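Side-chain contacts in sensory box/GGDEF family protein (Caulobacter crescentus, PDB 4YME), which probably takes part in turnover of the second messenger cyclic di-GMP, this chain being the GGDEF domain of a longer membrane protein that also has an EAL domain: residues D25-E28 / A29-E32; S130-D134 / D135-A139; V114-D117 / G118-L121. All coordinates share one frame; numbering follows the deposited sequence. Where two conformers were deposited one is given.

Interaction 1. Residues D25-E28 / A29-E32; sequences DRVE and ASGE
The guanidinium of Arg-26 meets the carboxylate of Glu-32 edge to edge, their planes only 17° apart. The grip is side-on and two-pronged: Arg-26 NE bonds to Glu-32 OE1 at 2.9 Å, and Arg-26 NH2 bonds to Glu-32 OE2 at 2.8 Å. Both N-H bonds are nearly straight, stay within a few degrees of the guanidinium plane and arrive on the syn sides of the oxygens, a pairing that holds the two groups nearly coplanar. The arginine reaches this far because its chain is extended from CG to NE and CG stands anti to the backbone N (chi1 165°). Glu-32 OE1 has a second donor, Ser-30 OG at 2.7 Å, which comes to its anti side from the opposite face of the carboxylate. Next to the salt bridge, Val-27 CB lies 3.3 Å from Glu-32 O, and the side chains of Arg-26 and Glu-32 touch Ile-90 of strand 84-91. Gly-31 N still bonds to Val-27 O at 2.8 Å, but its phi is positive, and Glu-32 N turns instead to Ser-30 OG at 3.0 Å. This is the C-terminal end of helix 13-30, closed by a glycine and an ST turn before strand 33-41.

Interaction 2. Residues S130-D134 / D135-A139; sequences SLYPD and DGRTA
Leu-131 and Asp-135 lie side by side, their side chains pointing the same way. Asp-135 OD2 takes the N-H of Leu-131 on its anti lone pair at 2.8 Å, while Asp-135 N gives a bond of 2.8 Å to Leu-131 O. A chi1 of -60°, with CG beside the residue's own N, brings OD2 there; with the backbone bond, both polar backbone atoms of Leu-131 are engaged. Leu-131 lies on strand 125-131, at the edge of the antiparallel sheet of this ferredoxin-like fold; Ser-130 and Tyr-132 pair with strand 33-41, so the carboxylate serves Leu-131 where no further strand does. Were Asp-135 replaced by an alanine, the Leu-131 N-H would probably lose this acceptor, leaving the turn held to Leu-131, of the two bonds described, by the backbone one. That turn is type I, from Pro-133 to Gly-136, closed by the hydrogen bond from Gly-136 N to Pro-133 O (3.1 Å). The cis peptide folds Pro-133 onto the preceding ring, CB standing 3.8 Å above the centre of the Tyr-132 face. The same Pro-133 CB lies over one face of the Arg-137 guanidinium, 3.4 Å from NH1; the guanidinium is inclined by 60° to the tyrosine ring.

Interaction 3. Residues V114-D117 / G118-L121; sequences VPFD and GQEL
Strands 114-116 and 119-121 form a beta hairpin with a two-residue loop, a type I' turn from Phe-116 to Gln-119; as in other GGDEF domains, it is a small ribbon separate from the central sheet. Asp-117 and Gly-118 occupy the two corners of the turn, both with positive phi. Two hydrogen-bonded pairs hold the ribbon. At the turn, Phe-116 N reaches Gln-119 O and Gln-119 N reaches Phe-116 O, each at 2.8 Å. At the open end, Val-114 and Leu-121 exchange bonds in the same reciprocal way, that from Leu-121 N to Val-114 O measuring 2.9 Å. Between them Pro-115 faces Glu-120 in a non-hydrogen-bonded pair, a position that asks no N-H of the proline; here Pro-115 CA lies 3.3 Å from Gln-119 O in a CA-H...O contact.

Val-114, Phe-116, Gln-119 and Leu-121 share one face of the ribbon. Leu-121 branches diagonally across to the phenylalanine: its CD1 is 3.6 Å from Phe-116 CB and also close to the root of the ring. In the conformer given, Val-114 CG1 lies 3.9 Å from Leu-121 CB, a contact that the second conformer makes less certain. Phe-116 has CG anti to the backbone N (chi1 -180°), a torsion that carries the ring out toward the turn, where Asp-117 CB lies over one face, 3.6 Å above the plane and toward the rim. Val-114 and Phe-116 also touch helix 53-70, whereas Gln-119 and Leu-121 touch His-51 of helix 44-51. On the other face, Pro-115 and Glu-120 are exposed residues. The ribbon therefore has a chemical polarity: reciprocal backbone bonds fix the strand register, and the valine, phenylalanine and leucine on one side give it an apolar surface that seats it against the helices.

Overall arrangement
Interactions 1 and 2 are neighbours at one end of the domain, their centres about 13 Å apart, although far apart in sequence. Glu-28 OE1 lies 2.6 Å from Tyr-132 OH, a probable hydrogen bond, and Val-27 CG2 packs 3.8 Å from Tyr-132 CD2, tying the end of helix 13-30 to the loop that leads into helix 139-156. Arg-137 adds a long, weak ion pair to Glu-28. Interaction 3 sits on the opposite side of the chain's centre, about 43 Å from interaction 1 and about 38 Å from interaction 2, centre to centre. The GGDEF turn between strands 76-81 and 84-91, probably part of the active site as in this family, lies away from all three in sequence.

Interaction 1. Residues D25-E28 / A29-E32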
ATOM      1  N   ASP A  25     -17.931  -7.621   2.024  1.00 18.68           N
ATOM      2  CA  ASP A  25     -19.040  -8.569   1.987  1.00 19.43           C
ATOM      3  C   ASP A  25     -18.533 -10.024   2.077  1.00 18.33           C
ATOM      4  O   ASP A  25     -19.148 -10.861   2.738  1.00 19.08           O
ATOM      5  CB  ASP A  25     -19.867  -8.412   0.729  1.00 21.84           C
ATOM      6  CG  ASP A  25     -20.658  -7.104   0.694  1.00 23.36           C
ATOM      7  OD1 ASP A  25     -20.858  -6.510   1.775  1.00 25.74           O
ATOM      8  OD2 ASP A  25     -20.977  -6.690  -0.441  1.00 25.26           O
ATOM      9  N   ARG A  26     -17.435 -10.317   1.390  1.00 17.58           N
ATOM     10  CA  ARG A  26     -16.834 -11.630   1.454  1.00 16.77           C
ATOM     11  C   ARG A  26     -16.450 -12.051   2.885  1.00 17.36           C
ATOM     12  O   ARG A  26     -16.834 -13.133   3.355  1.00 17.39           O
ATOM     13  CB  ARG A  26     -15.658 -11.728   0.486  1.00 16.12           C
ATOM     14  CG  ARG A  26     -14.773 -12.915   0.731  1.00 15.81           C
ATOM     15  CD  ARG A  26     -13.625 -12.998  -0.237  1.00 15.91           C
ATOM     16  NE  ARG A  26     -12.610 -13.916   0.248  1.00 15.70           N
ATOM     17  CZ  ARG A  26     -11.655 -14.422  -0.521  1.00 17.02           C
ATOM     18  NH1 ARG A  26     -11.609 -14.140  -1.830  1.00 16.42           N
ATOM     19  NH2 ARG A  26     -10.783 -15.247   0.000  1.00 16.82           N
ATOM     20  N   VAL A  27     -15.762 -11.166   3.594  1.00 17.67           N
ATOM     21  CA  VAL A  27     -15.203 -11.551   4.864  1.00 18.45           C
ATOM     22  C   VAL A  27     -16.300 -11.521   5.946  1.00 18.78           C
ATOM     23  O   VAL A  27     -16.229 -12.264   6.908  1.00 19.43           O
ATOM     24  CB  VAL A  27     -13.944 -10.755   5.289  1.00 18.14           C
ATOM     25  CG1 VAL A  27     -12.884 -10.791   4.220  1.00 18.79           C
ATOM     26  CG2 VAL A  27     -14.220  -9.329   5.701  1.00 19.34           C
ATOM     27  N   GLU A  28     -17.299 -10.660   5.790  1.00 20.29           N
ATOM     28  CA  GLU A  28     -18.410 -10.636   6.746  1.00 23.25           C
ATOM     29  C   GLU A  28     -19.068 -12.025   6.757  1.00 23.46           C
ATOM     30  O   GLU A  28     -19.431 -12.535   7.841  1.00 25.17           O
ATOM     31  CB  GLU A  28     -19.360  -9.495   6.389  1.00 26.06           C
ATOM     32  CG  GLU A  28     -20.436  -9.188   7.409  1.00 29.16           C
ATOM     33  CD  GLU A  28     -19.952  -9.041   8.827  1.00 30.19           C
ATOM     34  OE1 GLU A  28     -18.943  -8.365   9.145  1.00 31.04           O
ATOM     35  OE2 GLU A  28     -20.665  -9.567   9.681  1.00 32.71           O
ATOM     36  N   ALA A  29     -19.175 -12.658   5.575  1.00 23.07           N
ATOM     37  CA  ALA A  29     -19.738 -14.014   5.446  1.00 24.27           C
ATOM     38  C   ALA A  29     -18.763 -15.113   5.795  1.00 23.99           C
ATOM     39  O   ALA A  29     -19.173 -16.159   6.349  1.00 27.23           O
ATOM     40  CB  ALA A  29     -20.268 -14.229   4.070  1.00 25.13           C
ATOM     41  N   SER A  30     -17.503 -15.002   5.377  1.00 20.88           N
ATOM     42  CA  SER A  30     -16.542 -16.075   5.512  1.00 20.96           C
ATOM     43  C   SER A  30     -15.853 -16.126   6.849  1.00 21.02           C
ATOM     44  O   SER A  30     -15.357 -17.171   7.232  1.00 23.58           O
ATOM     45  CB  SER A  30     -15.458 -15.932   4.397  1.00 20.89           C
ATOM     46  OG  SER A  30     -14.580 -14.858   4.748  1.00 19.87           O
ATOM     47  N   GLY A  31     -15.703 -14.970   7.510  1.00 21.26           N
ATOM     48  CA  GLY A  31     -14.920 -14.905   8.756  1.00 22.04           C
ATOM     49  C   GLY A  31     -13.428 -14.705   8.574  1.00 22.43           C
ATOM     50  O   GLY A  31     -12.662 -14.678   9.553  1.00 22.73           O
ATOM     51  N   GLU A  32     -13.002 -14.519   7.322  1.00 20.19           N
ATOM     52  CA  GLU A  32     -11.612 -14.134   7.044  1.00 19.49           C
ATOM     53  C   GLU A  32     -11.300 -12.738   7.620  1.00 19.49           C
ATOM     54  O   GLU A  32     -12.205 -11.974   7.878  1.00 20.29           O
ATOM     55  CB  GLU A  32     -11.349 -14.132   5.531  1.00 18.42           C
ATOM     56  CG  GLU A  32     -11.372 -15.491   4.910  1.00 18.90           C
ATOM     57  CD  GLU A  32     -11.620 -15.473   3.398  1.00 18.89           C
ATOM     58  OE1 GLU A  32     -12.637 -14.844   2.946  1.00 18.21           O
ATOM     59  OE2 GLU A  32     -10.805 -16.082   2.646  1.00 20.20           O
TER

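Interaction 2. Residues S130-D134 / D135-A139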
ATOM      1  N   SER A 130      -5.265  -0.274   9.040  1.00 18.38           N
ATOM      2  CA  SER A 130      -6.622  -0.303   9.566  0.60 19.15           C
ATOM      3  C   SER A 130      -7.203  -1.685   9.433  1.00 19.03           C
ATOM      4  O   SER A 130      -7.024  -2.369   8.408  1.00 18.38           O
ATOM      5  CB  SER A 130      -7.503   0.683   8.831  0.60 21.12           C
ATOM      6  OG  SER A 130      -6.888   1.944   8.836  0.60 21.89           O
ATOM      7  N   LEU A 131      -7.933  -2.155  10.460  1.00 19.81           N
ATOM      8  CA  LEU A 131      -8.497  -3.492  10.491  1.00 20.72           C
ATOM      9  C   LEU A 131     -10.005  -3.428  10.453  1.00 20.81           C
ATOM     10  O   LEU A 131     -10.633  -2.588  11.120  1.00 21.53           O
ATOM     11  CB  LEU A 131      -8.066  -4.190  11.802  1.00 23.44           C
ATOM     12  CG  LEU A 131      -6.565  -4.277  12.077  1.00 25.37           C
ATOM     13  CD1 LEU A 131      -6.268  -4.883  13.476  1.00 27.82           C
ATOM     14  CD2 LEU A 131      -5.917  -5.033  10.975  1.00 25.91           C
ATOM     15  N   TYR A 132     -10.622  -4.271   9.642  1.00 18.66           N
ATOM     16  CA  TYR A 132     -12.057  -4.443   9.623  1.00 20.44           C
ATOM     17  C   TYR A 132     -12.478  -5.386  10.792  1.00 21.47           C
ATOM     18  O   TYR A 132     -11.793  -6.380  11.014  1.00 21.97           O
ATOM     19  CB  TYR A 132     -12.476  -5.083   8.283  1.00 20.10           C
ATOM     20  CG  TYR A 132     -13.951  -5.405   8.196  1.00 19.83           C
ATOM     21  CD1 TYR A 132     -14.878  -4.425   7.819  1.00 20.44           C
ATOM     22  CD2 TYR A 132     -14.430  -6.672   8.469  1.00 21.06           C
ATOM     23  CE1 TYR A 132     -16.224  -4.705   7.762  1.00 21.10           C
ATOM     24  CE2 TYR A 132     -15.786  -6.940   8.442  1.00 21.52           C
ATOM     25  CZ  TYR A 132     -16.677  -5.950   8.091  1.00 22.26           C
ATOM     26  OH  TYR A 132     -18.028  -6.235   8.016  1.00 24.51           O
ATOM     27  N   PRO A 133     -13.550  -5.060  11.531  1.00 22.16           N
ATOM     28  CA  PRO A 133     -14.405  -3.895  11.405  1.00 22.17           C
ATOM     29  C   PRO A 133     -14.108  -2.758  12.400  1.00 21.88           C
ATOM     30  O   PRO A 133     -14.747  -1.718  12.326  1.00 23.08           O
ATOM     31  CB  PRO A 133     -15.795  -4.471  11.746  1.00 24.05           C
ATOM     32  CG  PRO A 133     -15.494  -5.473  12.726  1.00 24.75           C
ATOM     33  CD  PRO A 133     -14.197  -6.110  12.341  1.00 23.73           C
ATOM     34  N   ASP A 134     -13.154  -2.937  13.283  1.00 24.60           N
ATOM     35  CA  ASP A 134     -12.942  -1.973  14.357  1.00 27.79           C
ATOM     36  C   ASP A 134     -12.535  -0.617  13.876  1.00 27.87           C
ATOM     37  O   ASP A 134     -12.921   0.386  14.473  1.00 27.86           O
ATOM     38  CB  ASP A 134     -11.905  -2.496  15.326  1.00 32.67           C
ATOM     39  CG  ASP A 134     -12.388  -3.750  16.088  1.00 38.44           C
ATOM     40  OD1 ASP A 134     -13.611  -4.039  16.125  1.00 40.29           O
ATOM     41  OD2 ASP A 134     -11.517  -4.479  16.616  1.00 45.12           O
ATOM     42  N   ASP A 135     -11.779  -0.572  12.762  1.00 25.36           N
ATOM     43  CA  ASP A 135     -11.335   0.666  12.170  1.00 25.46           C
ATOM     44  C   ASP A 135     -12.207   1.153  11.009  1.00 24.56           C
ATOM     45  O   ASP A 135     -11.814   2.059  10.289  1.00 28.12           O
ATOM     46  CB  ASP A 135      -9.867   0.559  11.739  1.00 25.60           C
ATOM     47  CG  ASP A 135      -8.951   0.261  12.860  1.00 28.42           C
ATOM     48  OD1 ASP A 135      -9.173   0.847  13.993  1.00 30.69           O
ATOM     49  OD2 ASP A 135      -8.022  -0.559  12.731  1.00 25.99           O
ATOM     50  N   GLY A 136     -13.365   0.546  10.815  1.00 24.76           N
ATOM     51  CA  GLY A 136     -14.295   0.919   9.799  1.00 24.36           C
ATOM     52  C   GLY A 136     -15.008  -0.252   9.185  1.00 23.46           C
ATOM     53  O   GLY A 136     -14.452  -1.346   9.033  1.00 22.99           O
ATOM     54  N   ARG A 137     -16.254  -0.030   8.834  1.00 25.73           N
ATOM     55  CA  ARG A 137     -17.100  -1.091   8.288  1.00 26.36           C
ATOM     56  C   ARG A 137     -17.458  -0.888   6.838  1.00 23.83           C
ATOM     57  O   ARG A 137     -18.159  -1.719   6.265  1.00 25.30           O
ATOM     58  CB  ARG A 137     -18.389  -1.226   9.119  1.00 31.65           C
ATOM     59  CG  ARG A 137     -18.160  -1.396  10.620  1.00 35.95           C
ATOM     60  CD  ARG A 137     -19.509  -1.792  11.311  1.00 39.85           C
ATOM     61  NE  ARG A 137     -19.758  -3.215  11.077  1.00 43.46           N
ATOM     62  CZ  ARG A 137     -19.417  -4.210  11.901  1.00 45.31           C
ATOM     63  NH1 ARG A 137     -18.856  -3.963  13.090  1.00 48.95           N
ATOM     64  NH2 ARG A 137     -19.654  -5.474  11.535  1.00 47.22           N
ATOM     65  N   THR A 138     -16.970   0.203   6.229  1.00 22.52           N
ATOM     66  CA  THR A 138     -17.102   0.487   4.833  1.00 21.21           C
ATOM     67  C   THR A 138     -15.716   0.744   4.233  1.00 20.04           C
ATOM     68  O   THR A 138     -14.761   1.027   4.957  1.00 18.57           O
ATOM     69  CB  THR A 138     -17.937   1.733   4.567  1.00 22.97           C
ATOM     70  OG1 THR A 138     -17.222   2.896   5.033  1.00 23.90           O
ATOM     71  CG2 THR A 138     -19.241   1.612   5.281  1.00 25.56           C
ATOM     72  N   ALA A 139     -15.636   0.630   2.926  1.00 18.87           N
ATOM     73  CA  ALA A 139     -14.384   0.876   2.226  1.00 18.86           C
ATOM     74  C   ALA A 139     -13.828   2.248   2.520  1.00 19.07           C
ATOM     75  O   ALA A 139     -12.635   2.393   2.845  1.00 18.28           O
ATOM     76  CB  ALA A 139     -14.531   0.669   0.715  1.00 19.07           C
TER

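Interaction 3. Residues V114-D117 / G118-L121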
ATOM      1  N   VAL A 114      16.786   1.815  -5.391  1.00 21.19           N
ATOM      2  CA  VAL A 114      16.503   1.443  -6.786  0.70 21.92           C
ATOM      3  C   VAL A 114      17.475   2.087  -7.720  1.00 21.78           C
ATOM      4  O   VAL A 114      17.765   3.259  -7.624  1.00 21.51           O
ATOM      5  CB  VAL A 114      15.061   1.735  -7.196  0.70 21.98           C
ATOM      6  CG1 VAL A 114      14.740   3.123  -7.120  0.70 22.09           C
ATOM      7  CG2 VAL A 114      14.773   1.209  -8.640  0.70 23.56           C
ATOM      8  N   PRO A 115      18.012   1.272  -8.669  1.00 25.29           N
ATOM      9  CA  PRO A 115      18.932   1.885  -9.626  1.00 27.15           C
ATOM     10  C   PRO A 115      18.214   2.819 -10.577  1.00 26.13           C
ATOM     11  O   PRO A 115      17.100   2.527 -10.981  1.00 26.73           O
ATOM     12  CB  PRO A 115      19.530   0.699 -10.411  1.00 29.36           C
ATOM     13  CG  PRO A 115      18.847  -0.488  -9.954  1.00 31.36           C
ATOM     14  CD  PRO A 115      17.858  -0.174  -8.904  1.00 29.14           C
ATOM     15  N   PHE A 116      18.841   3.939 -10.871  1.00 25.69           N
ATOM     16  CA  PHE A 116      18.317   4.920 -11.806  1.00 28.38           C
ATOM     17  C   PHE A 116      19.451   5.700 -12.445  1.00 29.87           C
ATOM     18  O   PHE A 116      20.180   6.373 -11.738  1.00 30.29           O
ATOM     19  CB  PHE A 116      17.421   5.894 -11.083  1.00 26.85           C
ATOM     20  CG  PHE A 116      16.826   6.940 -11.967  1.00 26.83           C
ATOM     21  CD1 PHE A 116      15.841   6.610 -12.879  1.00 27.40           C
ATOM     22  CD2 PHE A 116      17.271   8.236 -11.913  1.00 28.15           C
ATOM     23  CE1 PHE A 116      15.303   7.578 -13.707  1.00 27.52           C
ATOM     24  CE2 PHE A 116      16.751   9.190 -12.713  1.00 28.65           C
ATOM     25  CZ  PHE A 116      15.767   8.859 -13.639  1.00 28.45           C
ATOM     26  N   ASP A 117      19.553   5.638 -13.784  1.00 35.59           N
ATOM     27  CA  ASP A 117      20.451   6.556 -14.555  1.00 39.18           C
ATOM     28  C   ASP A 117      21.898   6.456 -14.018  1.00 39.05           C
ATOM     29  O   ASP A 117      22.567   7.473 -13.755  1.00 42.14           O
ATOM     30  CB  ASP A 117      19.890   8.003 -14.480  1.00 42.85           C
ATOM     31  CG  ASP A 117      20.611   9.012 -15.415  1.00 48.23           C
ATOM     32  OD1 ASP A 117      21.092   8.624 -16.504  1.00 50.06           O
ATOM     33  OD2 ASP A 117      20.692  10.211 -15.036  1.00 53.05           O
ATOM     34  N   GLY A 118      22.322   5.214 -13.773  1.00 37.88           N
ATOM     35  CA  GLY A 118      23.628   4.933 -13.169  1.00 39.16           C
ATOM     36  C   GLY A 118      23.865   5.370 -11.727  1.00 41.00           C
ATOM     37  O   GLY A 118      25.001   5.356 -11.270  1.00 39.72           O
ATOM     38  N   GLN A 119      22.808   5.780 -11.015  1.00 38.57           N
ATOM     39  CA  GLN A 119      22.873   6.078  -9.590  1.00 39.49           C
ATOM     40  C   GLN A 119      21.885   5.144  -8.868  1.00 35.48           C
ATOM     41  O   GLN A 119      21.231   4.287  -9.479  1.00 32.69           O
ATOM     42  CB  GLN A 119      22.497   7.534  -9.320  1.00 45.26           C
ATOM     43  CG  GLN A 119      23.270   8.570 -10.160  1.00 53.55           C
ATOM     44  CD  GLN A 119      22.401   9.738 -10.624  1.00 61.18           C
ATOM     45  OE1 GLN A 119      21.169   9.604 -10.795  1.00 64.92           O
ATOM     46  NE2 GLN A 119      23.040  10.892 -10.844  1.00 64.99           N
ATOM     47  N   GLU A 120      21.856   5.267  -7.552  1.00 33.47           N
ATOM     48  CA  GLU A 120      20.838   4.597  -6.739  1.00 31.73           C
ATOM     49  C   GLU A 120      20.027   5.630  -6.017  1.00 29.44           C
ATOM     50  O   GLU A 120      20.538   6.592  -5.483  1.00 31.02           O
ATOM     51  CB  GLU A 120      21.463   3.631  -5.758  1.00 36.40           C
ATOM     52  CG  GLU A 120      21.943   2.370  -6.449  1.00 42.12           C
ATOM     53  CD  GLU A 120      22.323   1.294  -5.488  1.00 46.63           C
ATOM     54  OE1 GLU A 120      22.823   1.602  -4.382  1.00 51.75           O
ATOM     55  OE2 GLU A 120      22.125   0.116  -5.839  1.00 52.49           O
ATOM     56  N   LEU A 121      18.717   5.420  -6.021  1.00 24.59           N
ATOM     57  CA  LEU A 121      17.764   6.283  -5.381  1.00 23.21           C
ATOM     58  C   LEU A 121      17.291   5.640  -4.075  1.00 22.02           C
ATOM     59  O   LEU A 121      17.022   4.409  -4.015  1.00 21.24           O
ATOM     60  CB  LEU A 121      16.582   6.500  -6.276  1.00 23.83           C
ATOM     61  CG  LEU A 121      16.847   7.133  -7.640  1.00 24.27           C
ATOM     62  CD1 LEU A 121      15.499   7.176  -8.337  1.00 24.67           C
ATOM     63  CD2 LEU A 121      17.400   8.477  -7.474  1.00 25.99           C
TER